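Long-range contacts in nucleoside-diphosphate-sugar pyrophosphorylase (Vibrio cholerae, PDB 4EVW), which probably transfers a nucleotidyl group to a sugar phosphate to form a nucleoside-diphosphate sugar, releasing pyrophosphate: residues 174-178 with 205-209; 3-7 with 87-91. The protein carries 1 engineered substitution. One frame throughout, in Å; residues are numbered along the deposited sequence.

Contact 1 (174-178 with 205-209); sequences LYHFN and IAPLY
Strand 174-177 faces the turn that leads into helix 208-214, with the CA atoms of Tyr175 and Ala206 7.4 Å apart and residues 205-207 already at helical backbone angles. Tyr209 reaches the strand backbone: its OH donates to His176 O at 2.8 Å, approaching at a C=O...donor angle of 112° and 54° above the carbonyl plane. The same ring lies nearly parallel to that of Phe177 (planes at 11°), but the two are slid apart, so that Phe177 CZ sits 3.4 Å from Tyr209 CZ and the hydroxyl rests over the rim of the Phe177 face. Ile205 CG2 makes a CH-pi contact over the face of the Tyr175 ring, 3.9 Å from the centroid, and also meets the Phe177 ring at its edge. At the far end of the Tyr175 ring, its OH and Ala206 N share a water, 2.7 Å from the hydroxyl and 2.9 Å from the amide; Ser145 OG is a further partner of the hydroxyl. The strand runs antiparallel between strands 109-111 and 132-138, while Tyr183 of helix 180-191 meets Phe177 edge-to-face and Ile205 also packs on helix 87-100.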
ATOM      1  N   LEU A 174      -1.029  -4.846  -0.882  1.00 21.94           N
ATOM      2  CA  LEU A 174       0.118  -4.968   0.011  1.00 18.01           C
ATOM      3  C   LEU A 174       1.317  -5.305  -0.866  1.00 19.40           C
ATOM      4  O   LEU A 174       1.346  -6.346  -1.525  1.00 21.71           O
ATOM      5  CB  LEU A 174      -0.106  -6.062   1.061  1.00 17.59           C
ATOM      6  CG  LEU A 174       1.007  -6.087   2.114  1.00 24.03           C
ATOM      7  CD1 LEU A 174       0.416  -6.340   3.492  1.00 32.38           C
ATOM      8  CD2 LEU A 174       2.044  -7.134   1.740  1.00 26.42           C
ATOM      9  N   TYR A 175       2.291  -4.400  -0.884  1.00 16.73           N
ATOM     10  CA  TYR A 175       3.495  -4.546  -1.688  1.00 16.38           C
ATOM     11  C   TYR A 175       4.712  -4.507  -0.784  1.00 20.42           C
ATOM     12  O   TYR A 175       4.999  -3.483  -0.163  1.00 21.00           O
ATOM     13  CB  TYR A 175       3.600  -3.400  -2.693  1.00 14.95           C
ATOM     14  CG  TYR A 175       2.376  -3.237  -3.551  1.00 20.16           C
ATOM     15  CD1 TYR A 175       1.454  -2.217  -3.306  1.00 23.34           C
ATOM     16  CD2 TYR A 175       2.135  -4.104  -4.613  1.00 18.29           C
ATOM     17  CE1 TYR A 175       0.322  -2.065  -4.105  1.00 27.12           C
ATOM     18  CE2 TYR A 175       1.011  -3.965  -5.413  1.00 22.62           C
ATOM     19  CZ  TYR A 175       0.111  -2.946  -5.157  1.00 26.64           C
ATOM     20  OH  TYR A 175      -0.995  -2.806  -5.959  1.00 26.85           O
ATOM     21  N   HIS A 176       5.439  -5.614  -0.724  1.00 17.42           N
ATOM     22  CA  HIS A 176       6.609  -5.696   0.129  1.00 17.80           C
ATOM     23  C   HIS A 176       7.909  -5.627  -0.663  1.00 17.90           C
ATOM     24  O   HIS A 176       8.017  -6.206  -1.748  1.00 18.13           O
ATOM     25  CB  HIS A 176       6.567  -7.004   0.930  1.00 17.22           C
ATOM     26  CG  HIS A 176       7.705  -7.159   1.891  1.00 18.58           C
ATOM     27  ND1 HIS A 176       7.750  -6.506   3.105  1.00 22.25           N
ATOM     28  CD2 HIS A 176       8.841  -7.888   1.813  1.00 22.88           C
ATOM     29  CE1 HIS A 176       8.867  -6.831   3.735  1.00 20.55           C
ATOM     30  NE2 HIS A 176       9.547  -7.668   2.973  1.00 24.20           N
ATOM     31  N   PHE A 177       8.878  -4.895  -0.116  1.00 14.31           N
ATOM     32  CA  PHE A 177      10.210  -4.765  -0.706  1.00 18.63           C
ATOM     33  C   PHE A 177      11.206  -5.046   0.414  1.00 19.79           C
ATOM     34  O   PHE A 177      11.135  -4.429   1.479  1.00 16.26           O
ATOM     35  CB  PHE A 177      10.448  -3.352  -1.247  1.00 18.77           C
ATOM     36  CG  PHE A 177       9.467  -2.937  -2.306  1.00 18.37           C
ATOM     37  CD1 PHE A 177       8.195  -2.508  -1.958  1.00 16.38           C
ATOM     38  CD2 PHE A 177       9.815  -2.990  -3.650  1.00 18.95           C
ATOM     39  CE1 PHE A 177       7.274  -2.135  -2.937  1.00 22.38           C
ATOM     40  CE2 PHE A 177       8.904  -2.619  -4.640  1.00 20.38           C
ATOM     41  CZ  PHE A 177       7.630  -2.190  -4.281  1.00 21.41           C
ATOM     42  N   ASN A 178      12.132  -5.970   0.177  1.00 17.41           N
ATOM     43  CA  ASN A 178      13.117  -6.319   1.200  1.00 17.69           C
ATOM     44  C   ASN A 178      14.064  -5.165   1.541  1.00 20.62           C
ATOM     45  O   ASN A 178      14.550  -5.074   2.667  1.00 20.19           O
ATOM     46  CB  ASN A 178      13.928  -7.542   0.756  1.00 22.59           C
ATOM     47  CG  ASN A 178      14.789  -8.099   1.872  1.00 26.64           C
ATOM     48  OD1 ASN A 178      14.304  -8.338   2.979  1.00 27.15           O
ATOM     49  ND2 ASN A 178      16.068  -8.310   1.587  1.00 30.03           N
ATOM     50  N   ILE A 205       2.191   1.594  -7.547  1.00 17.83           N
ATOM     51  CA  ILE A 205       3.252   0.750  -7.006  1.00 19.89           C
ATOM     52  C   ILE A 205       3.528  -0.545  -7.776  1.00 20.18           C
ATOM     53  O   ILE A 205       4.681  -0.878  -8.035  1.00 21.00           O
ATOM     54  CB  ILE A 205       2.953   0.345  -5.539  1.00 20.81           C
ATOM     55  CG1 ILE A 205       2.727   1.591  -4.672  1.00 31.28           C
ATOM     56  CG2 ILE A 205       4.116  -0.510  -4.993  1.00 17.59           C
ATOM     57  CD1 ILE A 205       3.981   2.205  -4.109  1.00 31.21           C
ATOM     58  N   ALA A 206       2.477  -1.283  -8.128  1.00 19.62           N
ATOM     59  CA  ALA A 206       2.649  -2.562  -8.814  1.00 21.42           C
ATOM     60  C   ALA A 206       3.615  -2.547 -10.003  1.00 20.96           C
ATOM     61  O   ALA A 206       4.463  -3.428 -10.127  1.00 20.98           O
ATOM     62  CB  ALA A 206       1.281  -3.124  -9.235  1.00 20.09           C
ATOM     63  N   PRO A 207       3.503  -1.549 -10.892  1.00 21.95           N
ATOM     64  CA  PRO A 207       4.407  -1.483 -12.050  1.00 21.87           C
ATOM     65  C   PRO A 207       5.893  -1.427 -11.677  1.00 19.76           C
ATOM     66  O   PRO A 207       6.751  -1.840 -12.458  1.00 19.98           O
ATOM     67  CB  PRO A 207       3.964  -0.204 -12.762  1.00 26.52           C
ATOM     68  CG  PRO A 207       2.510  -0.142 -12.464  1.00 26.70           C
ATOM     69  CD  PRO A 207       2.436  -0.538 -11.001  1.00 22.45           C
ATOM     70  N   LEU A 208       6.195  -0.914 -10.486  1.00 18.02           N
ATOM     71  CA  LEU A 208       7.583  -0.801 -10.056  1.00 22.46           C
ATOM     72  C   LEU A 208       8.296  -2.140 -10.015  1.00 23.12           C
ATOM     73  O   LEU A 208       9.504  -2.206 -10.228  1.00 20.05           O
ATOM     74  CB  LEU A 208       7.679  -0.124  -8.675  1.00 19.45           C
ATOM     75  CG  LEU A 208       7.158   1.311  -8.617  1.00 27.23           C
ATOM     76  CD1 LEU A 208       7.516   1.955  -7.273  1.00 26.77           C
ATOM     77  CD2 LEU A 208       7.761   2.106  -9.760  1.00 24.56           C
ATOM     78  N   TYR A 209       7.563  -3.213  -9.750  1.00 20.49           N
ATOM     79  CA  TYR A 209       8.195  -4.520  -9.688  1.00 18.73           C
ATOM     80  C   TYR A 209       8.811  -4.946 -11.024  1.00 20.91           C
ATOM     81  O   TYR A 209       9.767  -5.714 -11.049  1.00 22.05           O
ATOM     82  CB  TYR A 209       7.194  -5.563  -9.193  1.00 17.56           C
ATOM     83  CG  TYR A 209       6.948  -5.476  -7.704  1.00 18.46           C
ATOM     84  CD1 TYR A 209       7.844  -6.042  -6.793  1.00 19.04           C
ATOM     85  CD2 TYR A 209       5.818  -4.830  -7.206  1.00 18.34           C
ATOM     86  CE1 TYR A 209       7.614  -5.972  -5.424  1.00 16.18           C
ATOM     87  CE2 TYR A 209       5.578  -4.752  -5.837  1.00 19.85           C
ATOM     88  CZ  TYR A 209       6.475  -5.326  -4.955  1.00 20.12           C
ATOM     89  OH  TYR A 209       6.209  -5.277  -3.607  1.00 18.96           O
TER
HETATM   90  O   HOH W   1      -0.367  -0.811  -7.692  1.00 23.24           O

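Contact 2 (3-7 with 87-91); sequences VIPMA and QAETV
Pro5 and Thr90 form the nearest backbone pair, and their side chains sit at the centre of the apolar packing. Thr90 CG2 lies 3.6 Å from Pro5 CB and 3.9 Å from Ala7 CB, so one methyl bridges Pro5 and Ala7. The first torsion accounts for this double use: CG2 stands anti to the backbone N and faces segment 3-7, whereas OG1 sits beside that N (chi1 -61°). On the neighbouring part of the pyrrolidine ring, Pro5 CG meets Val91 CG2 at 4.0 Å, the two side chains lying side by side and pointing the same way. Val91 CG2 also receives Val3 CG1, more loosely at 4.2 Å, which extends the apolar strip back along the strand. Strand 3-5 and helix 87-91 approach to 8.4 Å between axes, with their directions at 125°. This is helix-on-sheet packing in a Rossmann-like alpha/beta core, as expected of a nucleotidyltransferase: strand 2-5 pairs in parallel with strands 49-54 and 109-111, and Val111 of the latter touches both Pro5 and Val91. Amide packing is a smaller component. Gln87, its chain extended beyond CG (chi2 -173°), brings CD to 4.2 Å from Pro5 CG, the two side chains crossing at a slant. Polar links are indirect, for no hydrogen bond joins the segments. A water stands 3.1 Å from Thr90 OG1 and accepts a weak bond from Ala7 N at 3.4 Å. The hydroxyl has further hydrogen-bond partners in Thr84 OG1 and in Gly86 O, one turn earlier.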
ATOM      1  N   VAL A   3       4.519   1.015   5.652  1.00 18.07           N
ATOM      2  CA  VAL A   3       4.317   2.344   5.087  1.00 16.53           C
ATOM      3  C   VAL A   3       2.898   2.478   4.560  1.00 18.10           C
ATOM      4  O   VAL A   3       2.449   1.671   3.743  1.00 21.78           O
ATOM      5  CB  VAL A   3       5.305   2.593   3.929  1.00 19.45           C
ATOM      6  CG1 VAL A   3       5.082   3.983   3.336  1.00 20.54           C
ATOM      7  CG2 VAL A   3       6.743   2.441   4.432  1.00 19.19           C
ATOM      8  N   ILE A   4       2.188   3.497   5.021  1.00 19.22           N
ATOM      9  CA  ILE A   4       0.830   3.689   4.560  1.00 19.92           C
ATOM     10  C   ILE A   4       0.660   5.024   3.861  1.00 22.43           C
ATOM     11  O   ILE A   4       0.605   6.072   4.507  1.00 21.31           O
ATOM     12  CB  ILE A   4      -0.197   3.652   5.709  1.00 27.94           C
ATOM     13  CG1 ILE A   4       0.129   2.528   6.695  1.00 30.78           C
ATOM     14  CG2 ILE A   4      -1.603   3.434   5.119  1.00 31.99           C
ATOM     15  CD1 ILE A   4      -0.281   1.153   6.228  1.00 29.18           C
ATOM     16  N   PRO A   5       0.642   5.009   2.555  1.00 25.79           N
ATOM     17  CA  PRO A   5       0.421   6.222   1.793  1.00 22.11           C
ATOM     18  C   PRO A   5      -1.051   6.612   1.894  1.00 27.85           C
ATOM     19  O   PRO A   5      -1.881   5.836   1.576  1.00 30.48           O
ATOM     20  CB  PRO A   5       0.800   5.817   0.392  1.00 23.47           C
ATOM     21  CG  PRO A   5       0.663   4.358   0.364  1.00 31.97           C
ATOM     22  CD  PRO A   5       0.735   3.819   1.713  1.00 27.72           C
HETATM   23  N   MSE A   6      -1.356   7.787   2.378  1.00 22.92           N
HETATM   24  CA  MSE A   6      -2.730   8.183   2.515  1.00 23.86           C
HETATM   25  C   MSE A   6      -2.877   9.658   2.269  1.00 27.50           C
HETATM   26  O   MSE A   6      -3.521  10.302   2.994  1.00 29.03           O
HETATM   27  CB  MSE A   6      -3.285   7.813   3.885  1.00 31.31           C
HETATM   28  CG  MSE A   6      -2.321   7.939   5.017  1.00 30.98           C
HETATM   29 SE   MSE A   6      -3.009   7.513   6.818  1.00 39.43          SE
HETATM   30  CE  MSE A   6      -4.508   8.669   6.928  1.00 22.69           C
ATOM     31  N   ALA A   7      -2.274  10.131   1.198  1.00 22.19           N
ATOM     32  CA  ALA A   7      -2.247  11.518   0.866  1.00 27.70           C
ATOM     33  C   ALA A   7      -3.220  11.825  -0.240  1.00 33.08           C
ATOM     34  O   ALA A   7      -3.376  12.936  -0.610  1.00 39.05           O
ATOM     35  CB  ALA A   7      -0.896  11.920   0.465  1.00 32.45           C
ATOM     36  N   GLN A  87       0.143   6.632  -5.395  1.00 18.05           N
ATOM     37  CA  GLN A  87       0.806   6.014  -4.247  1.00 19.80           C
ATOM     38  C   GLN A  87       2.313   5.840  -4.346  1.00 20.48           C
ATOM     39  O   GLN A  87       3.012   5.961  -3.341  1.00 20.93           O
ATOM     40  CB  GLN A  87       0.181   4.654  -3.930  1.00 25.47           C
ATOM     41  CG  GLN A  87      -1.230   4.726  -3.381  1.00 43.64           C
ATOM     42  CD  GLN A  87      -1.732   3.366  -2.936  1.00 58.47           C
ATOM     43  OE1 GLN A  87      -1.142   2.335  -3.266  1.00 57.59           O
ATOM     44  NE2 GLN A  87      -2.830   3.356  -2.188  1.00 63.62           N
ATOM     45  N   ALA A  88       2.825   5.540  -5.538  1.00 17.83           N
ATOM     46  CA  ALA A  88       4.263   5.351  -5.674  1.00 17.85           C
ATOM     47  C   ALA A  88       4.997   6.653  -5.382  1.00 18.82           C
ATOM     48  O   ALA A  88       6.050   6.643  -4.744  1.00 18.35           O
ATOM     49  CB  ALA A  88       4.612   4.840  -7.077  1.00 17.97           C
ATOM     50  N   GLU A  89       4.458   7.778  -5.849  1.00 16.86           N
ATOM     51  CA  GLU A  89       5.121   9.046  -5.579  1.00 17.55           C
ATOM     52  C   GLU A  89       4.952   9.399  -4.100  1.00 20.01           C
ATOM     53  O   GLU A  89       5.873   9.907  -3.466  1.00 20.30           O
ATOM     54  CB  GLU A  89       4.557  10.179  -6.453  1.00 15.94           C
ATOM     55  CG  GLU A  89       5.266  11.506  -6.188  1.00 19.88           C
ATOM     56  CD  GLU A  89       4.851  12.629  -7.131  1.00 30.57           C
ATOM     57  OE1 GLU A  89       3.671  12.685  -7.535  1.00 31.50           O
ATOM     58  OE2 GLU A  89       5.716  13.472  -7.445  1.00 32.29           O
ATOM     59  N   THR A  90       3.771   9.129  -3.554  1.00 16.78           N
ATOM     60  CA  THR A  90       3.515   9.415  -2.146  1.00 17.13           C
ATOM     61  C   THR A  90       4.552   8.707  -1.280  1.00 17.22           C
ATOM     62  O   THR A  90       5.147   9.311  -0.384  1.00 16.77           O
ATOM     63  CB  THR A  90       2.108   8.952  -1.743  1.00 18.74           C
ATOM     64  OG1 THR A  90       1.141   9.655  -2.538  1.00 20.39           O
ATOM     65  CG2 THR A  90       1.851   9.231  -0.259  1.00 19.71           C
ATOM     66  N   VAL A  91       4.773   7.425  -1.553  1.00 18.41           N
ATOM     67  CA  VAL A  91       5.752   6.651  -0.800  1.00 16.19           C
ATOM     68  C   VAL A  91       7.153   7.253  -0.929  1.00 22.53           C
ATOM     69  O   VAL A  91       7.848   7.442   0.071  1.00 19.43           O
ATOM     70  CB  VAL A  91       5.764   5.185  -1.274  1.00 18.83           C
ATOM     71  CG1 VAL A  91       6.980   4.458  -0.705  1.00 18.64           C
ATOM     72  CG2 VAL A  91       4.463   4.489  -0.823  1.00 19.61           C
TER
HETATM   73  O   HOH W   2      -1.492   8.345  -1.555  1.00 14.23           O

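How the contacts relate
Both contacts are buried and press helical or helix-leading segments against the same mixed sheet, contact 1 at strand 174-177 and contact 2 at strand 2-5; strand 109-111 pairs with both strands. Their centres are 12 Å apart, and Ile205 joins them directly: its CD1 lies 3.5 Å from Ala88 CA and 4.0 Å from Val91 CG2, so the start of helix 87-100 touches both 3-7 and 205-209. The chemistry differs. Contact 1 is aromatic and includes a direct hydrogen bond to the strand backbone, whereas contact 2 relies on small aliphatic groups, and there the strand backbone bonds to its neighbouring strands and not to the helix.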